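VP1 (Polyomavirus HPyV7, PDB 4PCH) serves as the major capsid protein, assembling into jelly-roll pentamers that probably build the icosahedral shell and attach it to host cells. Local coordinates at residues A95-S100 / A256-F261; Q41-P46 / G234-P239; P69-A74 / C266-I271; Y103-G108 / A246-Q251. All coordinates share one frame; numbering follows the deposited sequence. Where two conformers were deposited one is given.

How the interactions relate
Three of the four contacts gather near one end of the jelly roll. Centre to centre, interactions 1 and 2 are about 10 Å apart and touch directly, and interaction 4 lies about 14 Å from interaction 2 and 20 Å from interaction 1. Interaction 3 stands apart, its centre about 38 Å from that of interaction 1 and 56 Å from that of interaction 4. Strand 253-271 links the two regions, carrying 256-261 in its early part and 266-271 at its end. The C-terminal part of the chain, strands 224-236 and 253-271 with the loop between them, thus packs against earlier loops and strands, near a subunit interface in interactions 1, 2 and 4.

Interaction 1 (A95-S100 / A256-F261); sequences APQMAS and AGYGRF
Tyr258 is the residue of 256-261 that meets Ala95 and Gln97, and backbone bonds flank it on both sides. Before it, Ala256 pairs through its backbone with Ser42 and Gly257 with Asp231, which tie the chain to its neighbours. Tyr258 itself has a backbone bond to Leu93. Its ring projects toward 95-100 with CG anti to the carbonyl carbon, and its OH faces the incoming amide of Gln97. Gln97 NE2 donates to Tyr258 OH at 2.9 Å with an N-H...O angle of 157°; the oxygen lies in the amide plane, although amide and ring planes stand 85° apart. The remaining N-H of Gln97 is used within the loop, where NE2 reaches Ala95 O at 2.9 Å from above the carbonyl plane. Ser100 OG donates to Gln97 OE1 at 2.7 Å, so three bonds fix the rotation of this buried amide. A bend in the Gln97 chain (chi2 -66°) folds the amide back beside its own loop. The contact joins the loop after strand 79-93, the DE loop of the VP1 jelly roll, to strand 253-271. Ala95 adds an apolar touch, CB to Tyr258 CE2 at 3.9 Å. On the far side of Tyr258, Gly259 pairs with Leu93, and Arg260 forms a salt bridge with Asp231. Ile133 of a neighbouring subunit packs against the tyrosine.

Interaction 2 (Q41-P46 / G234-P239); sequences QSRGLP and GMTGLP
Arg43 and Thr236 are the nearest pair of the two backbones, their CA atoms 8.5 Å apart, too far for direct strand pairing, and the gap is filled by side chains. Both residues point toward the opposite segment. The Arg43 chain is extended from CG to NE (chi2 175°) and crosses the Thr236 side chain at about a right angle. The two branches of Thr236 share the work: the CG2 methyl lies 3.7 Å from Arg43 NE, while OG1 stands over one face of the guanidinium, displaced toward its rim and 3.6 Å from Arg43 NH2. At the edge of the same group, Pro239 CD comes to 4.2 Å of Arg43 NH1. None of these approaches is a hydrogen bond; the contact is close packing around a charged group. Thr236 OG1 donates to Gly237 O, 2.8 Å away and on a lone pair in the carbonyl plane; Ser101 OG is its second hydrogen-bond partner, and the two together fix the hydroxyl. With OG1 anti to the backbone N (chi1 -173°), the hydroxyl is carried toward that next carbonyl. The polar needs of Arg43 are met elsewhere, NE by Gln255 OE1 and NH1 by Ser100 O, and Pro135 of a neighbouring subunit packs on its side chain. Both Arg43 and Thr236 rest on Thr253. Strand 43-46, weakly bonded, and strand 224-236 both pair with 253-271 in the antiparallel jelly-roll sheet, so Arg43 reaches across the strand between them to Thr236 and on to the start of the HI loop of VP1.

Interaction 3 (P69-A74 / C266-I271); sequences PEIPDA and CRQRRI
Ile71 and Gln268 approach each other from opposite directions, the branched aliphatic end of the isoleucine against the amide of the glutamine. Gln268 NE2 sits 3.9 Å from Ile71 CG1 and 4.0 Å from Ile71 CD1, so the first shell is van der Waals contact onto the amide nitrogen. Gln268 reaches it with an extended chain (chi2 -178°). A second point of approach lies further along, where the Arg270 chain bends at its third torsion (chi3 -96°) and brings NH2 to 3.5 Å from Ala74 O, obliquely to the guanidinium. A water closes this side: it donates to Asp73 O at 2.7 Å and accepts from Arg270 NH1 at 2.9 Å, lying in the guanidinium plane at its edge. Outside this shell, Trp83 of strand 79-93 touches both Ile71 and Gln268, and its NE1 bonds to Pro69 O. Ala74 pairs by its backbone with Ile81, which also packs on Arg270, while Arg269 NE forms a salt bridge with Glu84 that helps hold strand 253-271 beside 79-93. The loop joining strands 62-67 and 75-76 thus lies over the end of the last strand. The one clear polar link is water-mediated, the Arg270 NH2 approach to Ala74 O is not counted as a hydrogen bond, and the rest is amide against aliphatic carbons; common neighbours on strand 79-93 probably hold the segments more than direct contact does.

Interaction 4 (Y103-G108 / A246-Q251); sequences YQRANG and ADYSNQ
Arg105 and Tyr248 cross at about a right angle, and the tyrosine hydroxyl meets the edge of the guanidinium. Arg105 NH2 donates to Tyr248 OH at 3.1 Å with an N-H...O angle of 150°, the oxygen lying almost exactly in the guanidinium plane. Because that plane is turned 61° from the ring, the groups do not stack; the ring carbon Tyr248 CZ remains 3.9 Å from Arg105 NH2. The arginine gets there with CG anti to its carbonyl carbon (chi1 -73°) and a chain extended from CG to NE, which carries the charged end across to the other loop. Arg105 CG lies at the edge of the Tyr103 ring, in its plane, and Asp247 CB covers one face of the Tyr248 ring, 3.9 Å above its centre. Pro242 touches Tyr103, Arg105 and Tyr248 alike, and so joins both sides of the contact. Tight turns hold the two backbones: Gly108 N bonds to Arg105 O at 2.9 Å, and Gln251 N to Tyr248 O at 3.0 Å. Within the hairpin, Asn107 ND2 donates to Gln104 OE1 at 3.0 Å. The single bond across the contact runs from a charged donor to a neutral hydroxyl and lies at the surface, where water can probably compete for both groups. Strands 103-104 and 109-110 form a beta-hairpin whose four-residue loop, 105-108, ends in a left-handed glycine, Gly108, and reaches the loop between the last two long strands of the jelly roll.

Interaction 1 (A95-S100 / A256-F261)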
# COMPACT_ATOMS: atom_id res chain seq x y z
N ALA B 95 -15.74 9.38 -10.92
CA ALA B 95 -14.93 10.52 -11.33
C ALA B 95 -14.41 11.26 -10.10
O ALA B 95 -15.00 11.20 -9.01
CB ALA B 95 -15.75 11.45 -12.18
N PRO B 96 -13.29 11.97 -10.26
CA PRO B 96 -12.85 12.81 -9.14
C PRO B 96 -13.89 13.87 -8.78
O PRO B 96 -14.48 14.50 -9.69
CB PRO B 96 -11.59 13.47 -9.68
CG PRO B 96 -11.75 13.42 -11.17
CD PRO B 96 -12.43 12.13 -11.44
N GLN B 97 -14.08 14.08 -7.47
CA GLN B 97 -15.04 15.05 -6.98
C GLN B 97 -14.33 16.30 -6.48
O GLN B 97 -13.55 16.23 -5.55
CB GLN B 97 -15.84 14.43 -5.85
CG GLN B 97 -16.51 13.13 -6.21
CD GLN B 97 -17.59 13.28 -7.26
OE1 GLN B 97 -18.48 14.16 -7.16
NE2 GLN B 97 -17.54 12.42 -8.28
N MET B 98 -14.65 17.44 -7.07
CA MET B 98 -13.97 18.70 -6.80
C MET B 98 -15.02 19.73 -6.38
O MET B 98 -15.48 19.74 -5.24
CB MET B 98 -13.18 19.13 -8.04
CG MET B 98 -12.14 18.13 -8.52
SD MET B 98 -10.63 18.29 -7.55
CE MET B 98 -10.00 19.81 -8.24
N ALA B 99 -15.46 20.58 -7.31
CA ALA B 99 -16.53 21.56 -6.96
C ALA B 99 -17.79 20.88 -6.42
O ALA B 99 -18.51 21.45 -5.62
CB ALA B 99 -16.92 22.46 -8.14
N SER B 100 -18.01 19.63 -6.81
CA SER B 100 -19.19 18.92 -6.40
C SER B 100 -19.26 18.63 -4.90
O SER B 100 -20.34 18.28 -4.42
CB SER B 100 -19.24 17.59 -7.12
OG SER B 100 -18.17 16.76 -6.70
N ALA B 256 -21.84 7.37 -3.26
CA ALA B 256 -21.67 6.04 -3.83
C ALA B 256 -21.00 6.11 -5.19
O ALA B 256 -20.87 7.17 -5.79
CB ALA B 256 -23.03 5.34 -3.94
N GLY B 257 -20.55 4.97 -5.69
CA GLY B 257 -20.14 4.88 -7.09
C GLY B 257 -21.29 5.24 -8.01
O GLY B 257 -22.45 5.18 -7.61
N TYR B 258 -20.98 5.63 -9.24
CA TYR B 258 -21.98 5.94 -10.23
C TYR B 258 -22.66 4.69 -10.78
O TYR B 258 -23.71 4.76 -11.41
CB TYR B 258 -21.30 6.64 -11.39
CG TYR B 258 -20.71 7.99 -11.08
CD1 TYR B 258 -21.16 8.78 -10.01
CD2 TYR B 258 -19.79 8.55 -11.95
CE1 TYR B 258 -20.65 10.05 -9.80
CE2 TYR B 258 -19.29 9.84 -11.77
CZ TYR B 258 -19.73 10.58 -10.69
OH TYR B 258 -19.23 11.86 -10.56
N GLY B 259 -21.98 3.57 -10.60
CA GLY B 259 -22.44 2.28 -11.09
C GLY B 259 -21.33 1.26 -10.93
O GLY B 259 -20.16 1.62 -10.72
N ARG B 260 -21.67 -0.02 -11.02
CA ARG B 260 -20.68 -1.10 -11.04
C ARG B 260 -20.95 -1.99 -12.24
O ARG B 260 -22.01 -2.60 -12.33
CB ARG B 260 -20.59 -1.95 -9.76
CG ARG B 260 -19.57 -3.08 -9.91
CD ARG B 260 -19.27 -3.82 -8.62
NE ARG B 260 -18.38 -3.04 -7.74
CZ ARG B 260 -17.05 -3.02 -7.83
NH1 ARG B 260 -16.42 -3.73 -8.76
NH2 ARG B 260 -16.33 -2.28 -7.00
N PHE B 261 -19.97 -2.00 -13.15
CA PHE B 261 -20.00 -2.82 -14.37
C PHE B 261 -19.65 -4.26 -14.06
O PHE B 261 -18.74 -4.52 -13.30
CB PHE B 261 -19.00 -2.25 -15.41
CG PHE B 261 -18.86 -3.08 -16.65
CD1 PHE B 261 -19.82 -3.04 -17.64
CD2 PHE B 261 -17.76 -3.93 -16.83
CE1 PHE B 261 -19.71 -3.78 -18.79
CE2 PHE B 261 -17.65 -4.68 -17.98
CZ PHE B 261 -18.62 -4.62 -18.96

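Interaction 2 (Q41-P46 / G234-P239)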
# COMPACT_ATOMS: atom_id res chain seq x y z
N GLN B 41 -29.71 6.51 -7.16
CA GLN B 41 -29.05 7.82 -7.03
C GLN B 41 -27.68 7.52 -6.45
O GLN B 41 -27.51 6.55 -5.71
CB GLN B 41 -29.83 8.74 -6.07
CG GLN B 41 -31.10 9.33 -6.64
CD GLN B 41 -31.16 10.86 -6.60
OE1 GLN B 41 -31.85 11.45 -5.73
NE2 GLN B 41 -30.46 11.52 -7.55
N SER B 42 -26.69 8.35 -6.81
CA SER B 42 -25.32 8.16 -6.34
C SER B 42 -24.94 8.96 -5.09
O SER B 42 -23.86 8.75 -4.55
CB SER B 42 -24.30 8.41 -7.46
OG SER B 42 -24.48 9.68 -8.03
N ARG B 43 -25.79 9.87 -4.66
CA ARG B 43 -25.70 10.48 -3.34
C ARG B 43 -27.05 10.32 -2.66
O ARG B 43 -28.09 10.48 -3.30
CB ARG B 43 -25.36 11.95 -3.45
CG ARG B 43 -23.94 12.19 -3.90
CD ARG B 43 -23.65 13.66 -4.11
NE ARG B 43 -22.24 13.83 -4.51
CZ ARG B 43 -21.56 14.98 -4.46
NH1 ARG B 43 -22.13 16.13 -4.10
NH2 ARG B 43 -20.29 14.97 -4.86
N GLY B 44 -27.01 10.01 -1.38
CA GLY B 44 -28.22 9.84 -0.60
C GLY B 44 -28.77 11.16 -0.13
O GLY B 44 -28.23 12.24 -0.44
N LEU B 45 -29.87 11.09 0.61
CA LEU B 45 -30.34 12.23 1.39
C LEU B 45 -29.30 12.43 2.49
O LEU B 45 -28.47 11.54 2.71
CB LEU B 45 -31.67 11.92 2.05
CG LEU B 45 -32.81 11.60 1.09
CD1 LEU B 45 -34.04 11.15 1.87
CD2 LEU B 45 -33.14 12.79 0.24
N PRO B 46 -29.31 13.59 3.16
CA PRO B 46 -28.35 13.80 4.25
C PRO B 46 -28.42 12.68 5.24
O PRO B 46 -29.54 12.24 5.61
CB PRO B 46 -28.82 15.13 4.88
CG PRO B 46 -29.45 15.85 3.73
CD PRO B 46 -30.14 14.77 2.94
N GLY B 234 -17.41 7.20 0.22
CA GLY B 234 -17.19 7.99 1.43
C GLY B 234 -18.35 8.94 1.64
O GLY B 234 -19.48 8.62 1.24
N MET B 235 -18.09 10.09 2.26
CA MET B 235 -19.11 11.13 2.42
C MET B 235 -18.70 12.44 1.72
O MET B 235 -17.52 12.66 1.38
CB MET B 235 -19.44 11.35 3.89
CG MET B 235 -20.17 10.16 4.53
SD MET B 235 -20.64 10.59 6.23
CE MET B 235 -22.38 10.94 5.91
N THR B 236 -19.69 13.31 1.56
CA THR B 236 -19.54 14.55 0.81
C THR B 236 -20.40 15.65 1.39
O THR B 236 -21.43 15.38 2.01
CB THR B 236 -19.89 14.35 -0.70
OG1 THR B 236 -19.58 15.55 -1.43
CG2 THR B 236 -21.33 13.97 -0.91
N GLY B 237 -19.93 16.89 1.20
CA GLY B 237 -20.77 18.07 1.33
C GLY B 237 -21.45 18.39 0.01
O GLY B 237 -21.24 17.72 -1.03
N LEU B 238 -22.25 19.44 0.03
CA LEU B 238 -22.94 19.91 -1.18
C LEU B 238 -22.04 20.83 -2.01
O LEU B 238 -21.13 21.46 -1.47
CB LEU B 238 -24.20 20.67 -0.82
CG LEU B 238 -25.14 19.94 0.13
CD1 LEU B 238 -26.39 20.80 0.40
CD2 LEU B 238 -25.52 18.56 -0.34
N PRO B 239 -22.33 20.97 -3.32
CA PRO B 239 -21.49 21.85 -4.14
C PRO B 239 -21.41 23.30 -3.73
O PRO B 239 -22.42 23.93 -3.46
CB PRO B 239 -22.12 21.71 -5.55
CG PRO B 239 -22.73 20.36 -5.52
CD PRO B 239 -23.25 20.17 -4.13

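Interaction 3 (P69-A74 / C266-I271)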
# COMPACT_ATOMS: atom_id res chain seq x y z
N PRO B 69 -29.53 -17.42 -21.90
CA PRO B 69 -30.31 -18.04 -22.95
C PRO B 69 -30.83 -19.42 -22.59
O PRO B 69 -30.18 -20.15 -21.86
CB PRO B 69 -29.32 -18.12 -24.12
CG PRO B 69 -28.29 -17.11 -23.83
CD PRO B 69 -28.17 -17.08 -22.34
N GLU B 70 -32.00 -19.79 -23.12
CA GLU B 70 -32.46 -21.17 -22.98
C GLU B 70 -31.42 -22.10 -23.64
O GLU B 70 -30.85 -21.77 -24.68
CB GLU B 70 -33.82 -21.36 -23.66
CG GLU B 70 -34.33 -22.79 -23.63
CD GLU B 70 -35.61 -22.97 -24.40
OE1 GLU B 70 -36.37 -21.98 -24.51
OE2 GLU B 70 -35.86 -24.09 -24.90
N ILE B 71 -31.18 -23.25 -23.02
CA ILE B 71 -30.37 -24.29 -23.61
C ILE B 71 -31.34 -25.36 -24.12
O ILE B 71 -31.93 -26.08 -23.32
CB ILE B 71 -29.37 -24.88 -22.58
CG1 ILE B 71 -28.43 -23.78 -22.08
CG2 ILE B 71 -28.57 -26.05 -23.21
CD1 ILE B 71 -27.53 -24.20 -20.95
N PRO B 72 -31.55 -25.45 -25.45
CA PRO B 72 -32.44 -26.52 -25.89
C PRO B 72 -31.87 -27.91 -25.59
O PRO B 72 -30.65 -28.08 -25.52
CB PRO B 72 -32.51 -26.32 -27.41
CG PRO B 72 -31.21 -25.69 -27.75
CD PRO B 72 -30.77 -24.88 -26.57
N ASP B 73 -32.76 -28.87 -25.39
CA ASP B 73 -32.37 -30.29 -25.33
C ASP B 73 -31.40 -30.55 -24.17
O ASP B 73 -30.51 -31.39 -24.28
CB ASP B 73 -31.74 -30.73 -26.64
CG ASP B 73 -32.52 -30.24 -27.88
OD1 ASP B 73 -33.74 -30.51 -27.98
OD2 ASP B 73 -31.88 -29.59 -28.74
N ALA B 74 -31.61 -29.85 -23.07
CA ALA B 74 -30.65 -29.83 -21.97
C ALA B 74 -30.74 -31.01 -20.99
O ALA B 74 -29.80 -31.22 -20.23
CB ALA B 74 -30.76 -28.55 -21.19
N CYS B 266 -19.72 -17.20 -19.62
CA CYS B 266 -20.38 -18.50 -19.36
C CYS B 266 -20.04 -19.53 -20.43
O CYS B 266 -19.82 -19.19 -21.59
CB CYS B 266 -21.89 -18.34 -19.34
SG CYS B 266 -22.48 -17.19 -18.08
N ARG B 267 -19.99 -20.78 -20.00
CA ARG B 267 -19.88 -21.93 -20.89
C ARG B 267 -20.90 -22.96 -20.39
O ARG B 267 -21.58 -22.73 -19.40
CB ARG B 267 -18.45 -22.54 -20.88
CG ARG B 267 -18.04 -23.09 -19.52
CD ARG B 267 -16.54 -23.28 -19.39
NE ARG B 267 -16.20 -23.68 -18.03
CZ ARG B 267 -15.00 -23.53 -17.47
NH1 ARG B 267 -13.97 -23.06 -18.18
NH2 ARG B 267 -14.82 -23.89 -16.20
N GLN B 268 -21.05 -24.06 -21.10
CA GLN B 268 -21.99 -25.09 -20.68
C GLN B 268 -21.30 -26.22 -19.95
O GLN B 268 -20.21 -26.66 -20.35
CB GLN B 268 -22.76 -25.59 -21.88
CG GLN B 268 -23.65 -24.51 -22.47
CD GLN B 268 -24.49 -24.98 -23.66
OE1 GLN B 268 -24.50 -26.16 -24.04
NE2 GLN B 268 -25.22 -24.04 -24.25
N ARG B 269 -21.98 -26.75 -18.95
CA ARG B 269 -21.46 -27.81 -18.09
C ARG B 269 -22.57 -28.83 -17.88
O ARG B 269 -23.71 -28.44 -17.57
CB ARG B 269 -21.01 -27.20 -16.76
CG ARG B 269 -20.51 -28.17 -15.69
CD ARG B 269 -19.14 -28.73 -15.99
NE ARG B 269 -18.10 -27.77 -15.59
CZ ARG B 269 -16.88 -28.09 -15.17
NH1 ARG B 269 -16.05 -27.11 -14.85
NH2 ARG B 269 -16.49 -29.35 -15.06
N ARG B 270 -22.26 -30.11 -18.03
CA ARG B 270 -23.23 -31.16 -17.66
C ARG B 270 -23.07 -31.49 -16.16
O ARG B 270 -21.96 -31.53 -15.61
CB ARG B 270 -23.14 -32.41 -18.57
CG ARG B 270 -24.53 -33.08 -18.72
CD ARG B 270 -24.62 -34.30 -19.64
NE ARG B 270 -25.08 -34.00 -21.01
CZ ARG B 270 -26.35 -33.79 -21.41
NH1 ARG B 270 -26.57 -33.55 -22.70
NH2 ARG B 270 -27.40 -33.79 -20.57
N ILE B 271 -24.20 -31.62 -15.47
CA ILE B 271 -24.23 -32.00 -14.06
C ILE B 271 -25.16 -33.20 -13.89
O ILE B 271 -26.07 -33.44 -14.70
CB ILE B 271 -24.61 -30.80 -13.16
CG1 ILE B 271 -26.04 -30.34 -13.45
CG2 ILE B 271 -23.64 -29.63 -13.34
CD1 ILE B 271 -26.52 -29.15 -12.64
O HOH W 1 -29.45 -33.51 -22.96

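Interaction 4 (Y103-G108 / A246-Q251)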
# COMPACT_ATOMS: atom_id res chain seq x y z
N TYR B 103 -16.21 22.85 0.22
CA TYR B 103 -14.90 23.33 0.62
C TYR B 103 -14.77 23.35 2.13
O TYR B 103 -15.76 23.43 2.84
CB TYR B 103 -14.61 24.71 0.04
CG TYR B 103 -15.54 25.80 0.45
CD1 TYR B 103 -15.30 26.57 1.60
CD2 TYR B 103 -16.65 26.13 -0.32
CE1 TYR B 103 -16.16 27.57 1.98
CE2 TYR B 103 -17.50 27.16 0.04
CZ TYR B 103 -17.26 27.87 1.19
OH TYR B 103 -18.11 28.89 1.55
N GLN B 104 -13.53 23.26 2.59
CA GLN B 104 -13.23 23.22 4.01
C GLN B 104 -12.47 24.50 4.31
O GLN B 104 -11.31 24.68 3.84
CB GLN B 104 -12.36 22.01 4.34
CG GLN B 104 -11.93 21.93 5.79
CD GLN B 104 -11.05 20.72 6.06
OE1 GLN B 104 -10.29 20.28 5.20
NE2 GLN B 104 -11.09 20.23 7.28
N ARG B 105 -13.09 25.37 5.08
CA ARG B 105 -12.45 26.65 5.42
C ARG B 105 -11.12 26.50 6.13
O ARG B 105 -10.16 27.21 5.81
CB ARG B 105 -13.38 27.51 6.27
CG ARG B 105 -14.52 28.09 5.48
CD ARG B 105 -15.19 29.19 6.26
NE ARG B 105 -16.29 29.73 5.47
CZ ARG B 105 -17.59 29.51 5.68
NH1 ARG B 105 -18.47 30.09 4.87
NH2 ARG B 105 -18.03 28.77 6.70
N ALA B 106 -11.05 25.56 7.07
CA ALA B 106 -9.85 25.39 7.92
C ALA B 106 -8.54 25.13 7.15
O ALA B 106 -7.43 25.47 7.61
CB ALA B 106 -10.09 24.23 8.90
N ASN B 107 -8.66 24.48 6.00
CA ASN B 107 -7.51 24.14 5.15
C ASN B 107 -7.57 25.01 3.87
O ASN B 107 -6.83 24.76 2.93
CB ASN B 107 -7.53 22.64 4.79
CG ASN B 107 -6.86 21.74 5.84
OD1 ASN B 107 -5.73 22.00 6.30
ND2 ASN B 107 -7.54 20.69 6.22
N GLY B 108 -8.48 25.99 3.80
CA GLY B 108 -8.66 26.84 2.61
C GLY B 108 -8.65 26.11 1.27
O GLY B 108 -8.07 26.60 0.29
N ALA B 246 -18.64 21.79 12.09
CA ALA B 246 -19.78 21.43 12.94
C ALA B 246 -21.13 21.95 12.41
O ALA B 246 -22.10 21.20 12.36
CB ALA B 246 -19.56 21.95 14.34
N ASP B 247 -21.18 23.21 11.98
CA ASP B 247 -22.46 23.82 11.57
C ASP B 247 -23.10 23.20 10.31
O ASP B 247 -24.30 23.41 10.05
CB ASP B 247 -22.30 25.32 11.32
CG ASP B 247 -22.07 26.12 12.60
OD1 ASP B 247 -22.17 25.60 13.72
OD2 ASP B 247 -21.79 27.32 12.46
N TYR B 248 -22.32 22.42 9.54
CA TYR B 248 -22.81 21.85 8.29
C TYR B 248 -22.88 20.33 8.30
O TYR B 248 -23.04 19.70 7.25
CB TYR B 248 -21.96 22.36 7.11
CG TYR B 248 -21.59 23.82 7.31
CD1 TYR B 248 -22.56 24.80 7.22
CD2 TYR B 248 -20.29 24.21 7.63
CE1 TYR B 248 -22.25 26.13 7.46
CE2 TYR B 248 -19.97 25.53 7.86
CZ TYR B 248 -20.95 26.49 7.76
OH TYR B 248 -20.66 27.82 7.98
N SER B 249 -22.82 19.73 9.48
CA SER B 249 -22.84 18.28 9.59
C SER B 249 -24.19 17.73 9.13
O SER B 249 -24.27 16.58 8.71
CB SER B 249 -22.56 17.83 11.02
OG SER B 249 -23.48 18.34 11.95
N ASN B 250 -25.25 18.55 9.23
CA ASN B 250 -26.56 18.10 8.78
C ASN B 250 -26.72 18.05 7.25
O ASN B 250 -27.81 17.66 6.76
CB ASN B 250 -27.69 18.93 9.41
CG ASN B 250 -27.75 20.36 8.89
OD1 ASN B 250 -26.89 20.82 8.15
ND2 ASN B 250 -28.79 21.09 9.31
N GLN B 251 -25.67 18.42 6.51
CA GLN B 251 -25.65 18.26 5.05
C GLN B 251 -24.76 17.11 4.54
O GLN B 251 -24.83 16.75 3.36
CB GLN B 251 -25.26 19.56 4.36
CG GLN B 251 -26.25 20.69 4.59
CD GLN B 251 -25.78 22.00 3.99
OE1 GLN B 251 -24.65 22.12 3.55
NE2 GLN B 251 -26.66 23.01 3.99